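Local coordinates for DNA repair protein PprA (Deinococcus deserti, PDB 6MC8) that probably binds DNA and assembles into filaments during the radiation-induced repair of DNA damage and the segregation of the genome, at residues 161-172 / 182-193; 257-265 / 283-292. The protein carries 2 engineered substitutions. All blocks are in the same frame, centred on the assembly; numbering follows the deposited sequence.

Contact 1 of 2, residues 161-172 / 182-193; sequences LIEDARDFETHW and RTWRQGETLAVE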
loop_
_atom_site.group_PDB
_atom_site.type_symbol
_atom_site.label_atom_id
_atom_site.label_comp_id
_atom_site.label_asym_id
_atom_site.label_seq_id
_atom_site.Cartn_x
_atom_site.Cartn_y
_atom_site.Cartn_z
ATOM N N LEU A 161 -10.225 7.581 -2.629
ATOM C CA LEU A 161 -9.055 7.170 -1.855
ATOM C C LEU A 161 -9.447 6.663 -0.471
ATOM O O LEU A 161 -8.832 5.730 0.057
ATOM C CB LEU A 161 -8.070 8.335 -1.744
ATOM C CG LEU A 161 -7.335 8.789 -3.005
ATOM C CD1 LEU A 161 -6.648 10.112 -2.762
ATOM C CD2 LEU A 161 -6.332 7.760 -3.455
ATOM N N ILE A 162 -10.474 7.259 0.130
ATOM C CA ILE A 162 -10.914 6.829 1.454
ATOM C C ILE A 162 -11.734 5.547 1.355
ATOM O O ILE A 162 -11.492 4.582 2.087
ATOM C CB ILE A 162 -11.689 7.964 2.150
ATOM C CG1 ILE A 162 -10.744 9.095 2.546
ATOM C CG2 ILE A 162 -12.404 7.481 3.374
ATOM C CD1 ILE A 162 -11.455 10.363 2.924
ATOM N N GLU A 163 -12.696 5.506 0.430
ATOM C CA GLU A 163 -13.597 4.359 0.335
ATOM C C GLU A 163 -12.904 3.139 -0.257
ATOM O O GLU A 163 -13.017 2.029 0.276
ATOM C CB GLU A 163 -14.820 4.712 -0.509
ATOM C CG GLU A 163 -15.804 5.656 0.133
ATOM C CD GLU A 163 -16.944 6.009 -0.794
ATOM O OE1 GLU A 163 -16.856 5.686 -1.992
ATOM O OE2 GLU A 163 -17.935 6.594 -0.324
ATOM N N ASP A 164 -12.187 3.321 -1.361
ATOM C CA ASP A 164 -11.807 2.214 -2.223
ATOM C C ASP A 164 -10.327 1.875 -2.182
ATOM O O ASP A 164 -9.956 0.757 -2.543
ATOM C CB ASP A 164 -12.206 2.528 -3.669
ATOM C CG ASP A 164 -13.692 2.708 -3.830
ATOM O OD1 ASP A 164 -14.456 2.054 -3.098
ATOM O OD2 ASP A 164 -14.097 3.529 -4.674
ATOM N N ALA A 165 -9.473 2.789 -1.758
ATOM C CA ALA A 165 -8.049 2.548 -1.889
ATOM C C ALA A 165 -7.461 1.938 -0.623
ATOM O O ALA A 165 -8.081 1.890 0.439
ATOM C CB ALA A 165 -7.319 3.843 -2.238
ATOM N N ARG A 166 -6.234 1.457 -0.773
ATOM C CA ARG A 166 -5.332 1.053 0.296
ATOM C C ARG A 166 -4.539 2.282 0.717
ATOM O O ARG A 166 -5.106 3.378 0.736
ATOM C CB ARG A 166 -4.452 -0.103 -0.157
ATOM C CG ARG A 166 -5.261 -1.360 -0.419
ATOM C CD ARG A 166 -4.470 -2.415 -1.145
ATOM N NE ARG A 166 -5.301 -3.560 -1.500
ATOM C CZ ARG A 166 -5.326 -4.708 -0.838
ATOM N NH1 ARG A 166 -4.527 -4.895 0.197
ATOM N NH2 ARG A 166 -6.124 -5.682 -1.237
ATOM N N ASP A 167 -3.316 2.085 1.219
ATOM C CA ASP A 167 -2.438 3.186 1.610
ATOM C C ASP A 167 -2.334 4.264 0.537
ATOM O O ASP A 167 -2.088 3.981 -0.634
ATOM C CB ASP A 167 -1.029 2.679 1.917
ATOM C CG ASP A 167 -0.991 1.701 3.062
ATOM O OD1 ASP A 167 -1.975 1.618 3.817
ATOM O OD2 ASP A 167 0.055 1.049 3.235
ATOM N N PHE A 168 -2.572 5.507 0.945
ATOM C CA PHE A 168 -2.439 6.662 0.075
ATOM C C PHE A 168 -1.948 7.818 0.931
ATOM O O PHE A 168 -1.968 7.739 2.157
ATOM C CB PHE A 168 -3.764 7.016 -0.629
ATOM C CG PHE A 168 -4.808 7.610 0.280
ATOM C CD1 PHE A 168 -5.617 6.799 1.053
ATOM C CD2 PHE A 168 -5.013 8.983 0.327
ATOM C CE1 PHE A 168 -6.577 7.348 1.883
ATOM C CE2 PHE A 168 -5.965 9.527 1.156
ATOM C CZ PHE A 168 -6.750 8.709 1.930
ATOM N N GLU A 169 -1.481 8.876 0.289
ATOM C CA GLU A 169 -1.049 10.036 1.094
ATOM C C GLU A 169 -1.226 11.268 0.233
ATOM O O GLU A 169 -0.863 11.237 -0.897
ATOM C CB GLU A 169 0.429 9.963 1.450
ATOM C CG GLU A 169 0.912 11.167 2.197
ATOM C CD GLU A 169 2.354 11.086 2.599
ATOM O OE1 GLU A 169 2.986 10.049 2.321
ATOM O OE2 GLU A 169 2.855 12.060 3.193
ATOM N N THR A 170 -1.835 12.297 0.768
ATOM C CA THR A 170 -1.963 13.552 -0.000
ATOM C C THR A 170 -0.828 14.506 0.351
ATOM O O THR A 170 -0.198 14.374 1.387
ATOM C CB THR A 170 -3.316 14.243 0.132
ATOM O OG1 THR A 170 -3.434 14.796 1.424
ATOM C CG2 THR A 170 -4.484 13.325 -0.067
ATOM N N HIS A 171 -0.577 15.415 -0.576
ATOM C CA HIS A 171 0.348 16.555 -0.431
ATOM C C HIS A 171 -0.389 17.636 0.351
ATOM O O HIS A 171 -1.576 17.577 0.523
ATOM C CB HIS A 171 0.740 17.142 -1.794
ATOM C CG HIS A 171 1.877 16.523 -2.536
ATOM N ND1 HIS A 171 3.154 16.573 -2.106
ATOM C CD2 HIS A 171 1.935 15.927 -3.732
ATOM C CE1 HIS A 171 3.925 15.982 -2.968
ATOM N NE2 HIS A 171 3.217 15.584 -3.951
ATOM N N TRP A 172 0.321 18.646 0.786
ATOM C CA TRP A 172 -0.305 19.748 1.498
ATOM C C TRP A 172 -1.292 20.474 0.594
ATOM O O TRP A 172 -1.020 20.722 -0.581
ATOM C CB TRP A 172 0.747 20.735 1.997
ATOM C CG TRP A 172 1.650 20.241 3.076
ATOM C CD1 TRP A 172 2.956 19.891 2.953
ATOM C CD2 TRP A 172 1.309 20.036 4.447
ATOM N NE1 TRP A 172 3.457 19.495 4.162
ATOM C CE2 TRP A 172 2.462 19.570 5.097
ATOM C CE3 TRP A 172 0.139 20.200 5.187
ATOM C CZ2 TRP A 172 2.482 19.277 6.452
ATOM C CZ3 TRP A 172 0.159 19.902 6.522
ATOM C CH2 TRP A 172 1.323 19.445 7.145
ATOM N N ARG A 182 -3.406 17.677 5.166
ATOM C CA ARG A 182 -3.131 16.496 4.363
ATOM C C ARG A 182 -3.740 15.268 5.025
ATOM O O ARG A 182 -3.956 15.234 6.236
ATOM C CB ARG A 182 -1.627 16.295 4.137
ATOM C CG ARG A 182 -0.794 16.104 5.383
ATOM C CD ARG A 182 0.665 16.042 5.003
ATOM N NE ARG A 182 1.559 15.997 6.150
ATOM C CZ ARG A 182 2.880 15.936 6.055
ATOM N NH1 ARG A 182 3.454 15.907 4.866
ATOM N NH2 ARG A 182 3.628 15.908 7.144
ATOM N N THR A 183 -4.014 14.260 4.205
ATOM C CA THR A 183 -4.720 13.054 4.608
ATOM C C THR A 183 -3.952 11.838 4.111
ATOM O O THR A 183 -3.484 11.823 2.971
ATOM C CB THR A 183 -6.157 13.066 4.045
ATOM O OG1 THR A 183 -6.893 14.141 4.641
ATOM C CG2 THR A 183 -6.882 11.747 4.286
ATOM N N TRP A 184 -3.800 10.830 4.969
ATOM C CA TRP A 184 -3.115 9.620 4.549
ATOM C C TRP A 184 -3.699 8.405 5.253
ATOM O O TRP A 184 -4.254 8.504 6.349
ATOM C CB TRP A 184 -1.606 9.725 4.800
ATOM C CG TRP A 184 -1.153 9.677 6.227
ATOM C CD1 TRP A 184 -0.610 8.611 6.871
ATOM C CD2 TRP A 184 -1.227 10.732 7.190
ATOM N NE1 TRP A 184 -0.312 8.939 8.165
ATOM C CE2 TRP A 184 -0.686 10.236 8.390
ATOM C CE3 TRP A 184 -1.697 12.048 7.156
ATOM C CZ2 TRP A 184 -0.590 11.011 9.541
ATOM C CZ3 TRP A 184 -1.603 12.811 8.300
ATOM C CH2 TRP A 184 -1.062 12.289 9.477
ATOM N N ARG A 185 -3.584 7.258 4.590
ATOM C CA ARG A 185 -3.917 5.960 5.156
ATOM C C ARG A 185 -2.660 5.105 5.225
ATOM O O ARG A 185 -1.889 5.054 4.265
ATOM C CB ARG A 185 -5.000 5.243 4.335
ATOM C CG ARG A 185 -5.299 3.826 4.818
ATOM C CD ARG A 185 -6.421 3.135 4.077
ATOM N NE ARG A 185 -7.721 3.672 4.442
ATOM C CZ ARG A 185 -8.529 4.298 3.603
ATOM N NH1 ARG A 185 -8.174 4.455 2.340
ATOM N NH2 ARG A 185 -9.694 4.758 4.024
ATOM N N GLN A 186 -2.445 4.458 6.366
ATOM C CA GLN A 186 -1.393 3.462 6.515
ATOM C C GLN A 186 -2.014 2.220 7.135
ATOM O O GLN A 186 -2.291 2.195 8.338
ATOM C CB GLN A 186 -0.237 3.980 7.364
ATOM C CG GLN A 186 0.948 3.043 7.376
ATOM C CD GLN A 186 2.097 3.578 8.182
ATOM O OE1 GLN A 186 1.991 4.624 8.815
ATOM N NE2 GLN A 186 3.216 2.871 8.156
ATOM N N GLY A 187 -2.234 1.197 6.316
ATOM C CA GLY A 187 -2.875 -0.015 6.775
ATOM C C GLY A 187 -4.359 0.166 6.997
ATOM O O GLY A 187 -5.107 0.426 6.054
ATOM N N GLU A 188 -4.799 0.030 8.242
ATOM C CA GLU A 188 -6.195 0.223 8.598
ATOM C C GLU A 188 -6.467 1.609 9.157
ATOM O O GLU A 188 -7.620 1.926 9.455
ATOM C CB GLU A 188 -6.631 -0.836 9.613
ATOM C CG GLU A 188 -6.560 -2.260 9.095
ATOM C CD GLU A 188 -7.540 -2.528 7.976
ATOM O OE1 GLU A 188 -8.643 -1.945 7.995
ATOM O OE2 GLU A 188 -7.201 -3.317 7.071
ATOM N N THR A 189 -5.439 2.439 9.292
ATOM C CA THR A 189 -5.531 3.713 9.988
ATOM C C THR A 189 -5.645 4.849 8.979
ATOM O O THR A 189 -4.700 5.112 8.232
ATOM C CB THR A 189 -4.309 3.925 10.879
ATOM O OG1 THR A 189 -4.179 2.829 11.789
ATOM C CG2 THR A 189 -4.447 5.208 11.671
ATOM N N LEU A 190 -6.790 5.522 8.965
ATOM C CA LEU A 190 -6.945 6.780 8.252
ATOM C C LEU A 190 -6.521 7.914 9.170
ATOM O O LEU A 190 -6.840 7.907 10.360
ATOM C CB LEU A 190 -8.389 6.995 7.793
ATOM C CG LEU A 190 -8.665 8.258 6.973
ATOM C CD1 LEU A 190 -7.969 8.192 5.633
ATOM C CD2 LEU A 190 -10.141 8.504 6.803
ATOM N N ALA A 191 -5.792 8.878 8.625
ATOM C CA ALA A 191 -5.269 9.966 9.430
ATOM C C ALA A 191 -5.305 11.272 8.656
ATOM O O ALA A 191 -5.230 11.281 7.426
ATOM C CB ALA A 191 -3.853 9.665 9.886
ATOM N N VAL A 192 -5.424 12.375 9.387
ATOM C CA VAL A 192 -5.446 13.708 8.804
ATOM C C VAL A 192 -4.665 14.648 9.718
ATOM O O VAL A 192 -4.770 14.571 10.948
ATOM C CB VAL A 192 -6.894 14.192 8.548
ATOM C CG1 VAL A 192 -7.731 14.185 9.803
ATOM C CG2 VAL A 192 -6.916 15.568 7.913
ATOM N N GLU A 193 -3.820 15.480 9.117
ATOM C CA GLU A 193 -3.025 16.466 9.829
ATOM C C GLU A 193 -3.518 17.850 9.446
ATOM O O GLU A 193 -3.799 18.104 8.275
ATOM C CB GLU A 193 -1.538 16.322 9.496
ATOM C CG GLU A 193 -0.630 17.285 10.236
ATOM C CD GLU A 193 0.820 17.124 9.863
ATOM O OE1 GLU A 193 1.123 16.285 8.996
ATOM O OE2 GLU A 193 1.661 17.835 10.436
HETATM O O HOH W 1 -4.863 0.143 3.370
#
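Trp172 lays its indole over the extended side chain of Arg182: CD of Arg182 stands 3.8 Å from the centroid of the six-membered ring, 5° off its normal, a CH-pi contact over the face. Beyond CD the guanidinium turns nearly flat to the indole, planes 18° apart, with Trp172 CZ2 3.4 Å from Arg182 CZ. Rotation of that guanidinium is fixed at its edge, where NE and NH2 both grip OE1 of Glu193, NE at 2.9 Å. Were Arg182 replaced by alanine, the Glu193 carboxylate would probably lose its charged mate and the indole the chain that covers its face.

At the far end Arg185 sets out with CG anti to the backbone N (chi1 175°) and bends at chi3, passing obliquely by the CD1-CE1 side of the Phe168 ring, NH1 3.3 Å from CE1 of Phe168, to the end of helix 156-163. There its NH1 donates to Leu161 O at 2.7 Å, in the guanidinium plane, and NH2 to Ile162 O at 2.6 Å. Two carbonyls at the helix C-terminus thus meet a positive charge, which would probably be favourable. Between these ends Thr183 N donates to Thr170 OG1 at 2.9 Å; beyond Arg185, at the type II' turn, Gly187 N donates to Asp167 OD1.

Strand 168-176 pairs antiparallel with 179-186 as a hairpin; Trp277 of helix 274-304 packs on Ile162 and Leu190, while the second subunit covers Leu161 and Ala165.

Contact 2 of 2, residues 257-265 / 283-292; sequences FAVSSAVVR and EATETLDELQ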
loop_
_atom_site.group_PDB
_atom_site.type_symbol
_atom_site.label_atom_id
_atom_site.label_comp_id
_atom_site.label_asym_id
_atom_site.label_seq_id
_atom_site.Cartn_x
_atom_site.Cartn_y
_atom_site.Cartn_z
ATOM N N PHE A 257 10.106 24.517 21.861
ATOM C CA PHE A 257 9.067 23.656 21.323
ATOM C C PHE A 257 7.762 24.431 21.272
ATOM O O PHE A 257 7.395 25.104 22.235
ATOM C CB PHE A 257 8.898 22.390 22.170
ATOM C CG PHE A 257 10.015 21.406 22.020
ATOM C CD1 PHE A 257 9.986 20.465 21.009
ATOM C CD2 PHE A 257 11.103 21.431 22.875
ATOM C CE1 PHE A 257 11.007 19.560 20.864
ATOM C CE2 PHE A 257 12.133 20.535 22.727
ATOM C CZ PHE A 257 12.081 19.594 21.724
ATOM N N ALA A 258 7.070 24.334 20.143
ATOM C CA ALA A 258 5.787 24.991 19.968
ATOM C C ALA A 258 4.823 24.040 19.277
ATOM O O ALA A 258 5.230 23.101 18.595
ATOM C CB ALA A 258 5.925 26.287 19.163
ATOM N N VAL A 259 3.532 24.300 19.464
ATOM C CA VAL A 259 2.479 23.539 18.802
ATOM C C VAL A 259 2.227 24.129 17.425
ATOM O O VAL A 259 1.933 25.320 17.293
ATOM C CB VAL A 259 1.188 23.535 19.637
ATOM C CG1 VAL A 259 0.042 22.937 18.848
ATOM C CG2 VAL A 259 1.388 22.745 20.889
ATOM N N SER A 260 2.337 23.291 16.396
ATOM C CA SER A 260 2.031 23.706 15.038
ATOM C C SER A 260 1.078 22.775 14.304
ATOM O O SER A 260 0.560 23.166 13.255
ATOM C CB SER A 260 3.319 23.848 14.211
ATOM O OG SER A 260 3.933 22.597 13.994
ATOM N N SER A 261 0.818 21.576 14.812
ATOM C CA SER A 261 -0.055 20.645 14.120
ATOM C C SER A 261 -1.011 19.983 15.103
ATOM O O SER A 261 -0.931 20.180 16.315
ATOM C CB SER A 261 0.738 19.576 13.361
ATOM O OG SER A 261 1.469 20.139 12.293
ATOM N N ALA A 262 -1.937 19.212 14.544
ATOM C CA ALA A 262 -2.842 18.353 15.288
ATOM C C ALA A 262 -3.279 17.226 14.368
ATOM O O ALA A 262 -3.682 17.470 13.229
ATOM C CB ALA A 262 -4.058 19.119 15.813
ATOM N N VAL A 263 -3.185 15.993 14.856
ATOM C CA VAL A 263 -3.438 14.805 14.052
ATOM C C VAL A 263 -4.597 14.027 14.662
ATOM O O VAL A 263 -4.610 13.761 15.868
ATOM C CB VAL A 263 -2.176 13.922 13.949
ATOM C CG1 VAL A 263 -2.446 12.683 13.120
ATOM C CG2 VAL A 263 -1.016 14.707 13.368
ATOM N N VAL A 264 -5.571 13.667 13.829
ATOM C CA VAL A 264 -6.673 12.795 14.218
ATOM C C VAL A 264 -6.573 11.513 13.404
ATOM O O VAL A 264 -6.418 11.560 12.179
ATOM C CB VAL A 264 -8.038 13.478 14.019
ATOM C CG1 VAL A 264 -9.171 12.525 14.339
ATOM C CG2 VAL A 264 -8.145 14.693 14.895
ATOM N N ARG A 265 -6.648 10.370 14.084
ATOM C CA ARG A 265 -6.531 9.067 13.452
ATOM C C ARG A 265 -7.796 8.249 13.675
ATOM O O ARG A 265 -8.525 8.452 14.649
ATOM C CB ARG A 265 -5.319 8.303 13.985
ATOM C CG ARG A 265 -3.996 8.916 13.584
ATOM C CD ARG A 265 -2.833 8.162 14.178
ATOM N NE ARG A 265 -1.554 8.744 13.796
ATOM C CZ ARG A 265 -0.935 9.700 14.475
ATOM N NH1 ARG A 265 -1.480 10.198 15.572
ATOM N NH2 ARG A 265 0.225 10.164 14.052
ATOM N N GLU A 283 -12.206 18.098 13.726
ATOM C CA GLU A 283 -11.666 17.898 15.066
ATOM C C GLU A 283 -10.242 18.424 15.170
ATOM O O GLU A 283 -9.894 19.088 16.150
ATOM C CB GLU A 283 -11.711 16.415 15.438
ATOM C CG GLU A 283 -11.122 16.094 16.802
ATOM C CD GLU A 283 -11.132 14.615 17.114
ATOM O OE1 GLU A 283 -11.616 13.835 16.275
ATOM O OE2 GLU A 283 -10.641 14.230 18.193
ATOM N N ALA A 284 -9.412 18.148 14.161
ATOM C CA ALA A 284 -8.007 18.535 14.211
ATOM C C ALA A 284 -7.836 20.044 14.104
ATOM O O ALA A 284 -6.906 20.610 14.684
ATOM C CB ALA A 284 -7.232 17.830 13.101
ATOM N N THR A 285 -8.726 20.710 13.368
ATOM C CA THR A 285 -8.676 22.163 13.263
ATOM C C THR A 285 -9.069 22.820 14.584
ATOM O O THR A 285 -8.421 23.769 15.034
ATOM C CB THR A 285 -9.585 22.624 12.121
ATOM O OG1 THR A 285 -9.131 22.047 10.892
ATOM C CG2 THR A 285 -9.576 24.130 11.985
ATOM N N GLU A 286 -10.122 22.308 15.228
ATOM C CA GLU A 286 -10.508 22.803 16.545
ATOM C C GLU A 286 -9.470 22.455 17.604
ATOM O O GLU A 286 -9.273 23.215 18.556
ATOM C CB GLU A 286 -11.877 22.246 16.941
ATOM C CG GLU A 286 -13.053 22.928 16.270
ATOM C CD GLU A 286 -13.321 24.319 16.831
ATOM O OE1 GLU A 286 -13.130 24.520 18.048
ATOM O OE2 GLU A 286 -13.715 25.213 16.056
ATOM N N THR A 287 -8.803 21.310 17.458
ATOM C CA THR A 287 -7.754 20.947 18.404
ATOM C C THR A 287 -6.526 21.829 18.213
ATOM O O THR A 287 -5.914 22.266 19.192
ATOM C CB THR A 287 -7.398 19.466 18.255
ATOM O OG1 THR A 287 -8.574 18.675 18.430
ATOM C CG2 THR A 287 -6.386 19.041 19.292
ATOM N N LEU A 288 -6.182 22.142 16.960
ATOM C CA LEU A 288 -5.032 23.001 16.695
ATOM C C LEU A 288 -5.283 24.433 17.150
ATOM O O LEU A 288 -4.382 25.080 17.694
ATOM C CB LEU A 288 -4.676 22.972 15.209
ATOM C CG LEU A 288 -3.502 23.862 14.796
ATOM C CD1 LEU A 288 -2.232 23.438 15.492
ATOM C CD2 LEU A 288 -3.316 23.873 13.303
ATOM N N ASP A 289 -6.499 24.940 16.942
ATOM C CA ASP A 289 -6.803 26.314 17.331
ATOM C C ASP A 289 -6.823 26.464 18.844
ATOM O O ASP A 289 -6.390 27.488 19.380
ATOM C CB ASP A 289 -8.137 26.761 16.732
ATOM C CG ASP A 289 -8.067 26.962 15.234
ATOM O OD1 ASP A 289 -6.963 27.215 14.719
ATOM O OD2 ASP A 289 -9.122 26.890 14.575
ATOM N N GLU A 290 -7.298 25.441 19.552
ATOM C CA GLU A 290 -7.355 25.530 21.005
ATOM C C GLU A 290 -5.979 25.350 21.636
ATOM O O GLU A 290 -5.645 26.040 22.605
ATOM C CB GLU A 290 -8.358 24.516 21.559
ATOM C CG GLU A 290 -8.430 24.489 23.079
ATOM C CD GLU A 290 -8.825 25.828 23.692
ATOM O OE1 GLU A 290 -9.633 26.568 23.094
ATOM O OE2 GLU A 290 -8.286 26.159 24.767
ATOM N N LEU A 291 -5.160 24.448 21.088
ATOM C CA LEU A 291 -3.822 24.227 21.630
ATOM C C LEU A 291 -2.921 25.434 21.428
ATOM O O LEU A 291 -2.063 25.722 22.267
ATOM C CB LEU A 291 -3.195 22.991 20.999
ATOM C CG LEU A 291 -3.693 21.637 21.482
ATOM C CD1 LEU A 291 -3.202 20.594 20.529
ATOM C CD2 LEU A 291 -3.185 21.359 22.873
ATOM N N GLN A 292 -3.111 26.163 20.331
ATOM C CA GLN A 292 -2.321 27.365 20.108
ATOM C C GLN A 292 -2.826 28.529 20.953
ATOM O O GLN A 292 -2.034 29.375 21.378
ATOM C CB GLN A 292 -2.313 27.717 18.623
ATOM C CG GLN A 292 -1.430 26.804 17.803
ATOM C CD GLN A 292 -1.462 27.111 16.323
ATOM O OE1 GLN A 292 -2.310 27.858 15.846
ATOM N NE2 GLN A 292 -0.504 26.571 15.596
#
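Ala262 forms the apolar centre, its CB directed at helix 283-292 and 3.9 Å from Leu288 CB. The same methyl lies 3.4 Å from the carbonyl oxygen of Ala284, one helical turn earlier, so the small side chain meets helix backbone as well as side chains. The axes of strand 261-265 and this helix approach to 7.3 Å, their directions 146° apart, a close, roughly antiparallel packing in which the nearest CA atoms belong to Ala262 and Ala284.

On one flank of this centre, Val264 CG2 touches Ala284 CB at 3.7 Å, and both methyls of Val264 meet the extended Glu283 chain as it crosses obliquely, CG1 3.4 Å from OE1 of Glu283. On the other, Val259 places CG1 anti to its backbone N (chi1 171°), which brings this branch 3.9 Å from Leu291 CB. Leu288 reaches past it, CD1 lying 3.6 Å from the carbonyl carbon of Ser260.

At the polar edge the amide of Gln292 donates from NE2 to Val259 O at 3.2 Å. The N-H points rather straight but arrives 37° above the carbonyl plane. Gln292 OE1 takes a hydrogen bond from Arg196, so both ends of the amide are engaged and its flip is set.

Apolar contacts outnumber polar ones here, so the packing probably rests mainly on side-chain burial; the single hydrogen bond across the two segments adds a directional tie at one end of an otherwise largely apolar interface.

Contacts 1 and 2 follow one another along the chain and share one antiparallel sheet, with their centres about 19 Å apart. The seam between them is the pairing of strands 189-195 and 261-267: Val192 N lies 3.1 Å from Val264 O, probably hydrogen-bonded. Beside it Glu193 OE2 is 3.0 Å from Ser261 OG, so one carboxylate probably serves both Arg182 and Ser261, whose hydroxyl is also hydrogen-bonded to His195. Helix 274-304 reaches both, through Trp277 at contact 1 and residues 283-292 at contact 2. Contact 1 lies peripherally and meets the second subunit of the dimer; contact 2, nearer the chain's centre, is touched by no other chain of the assembly.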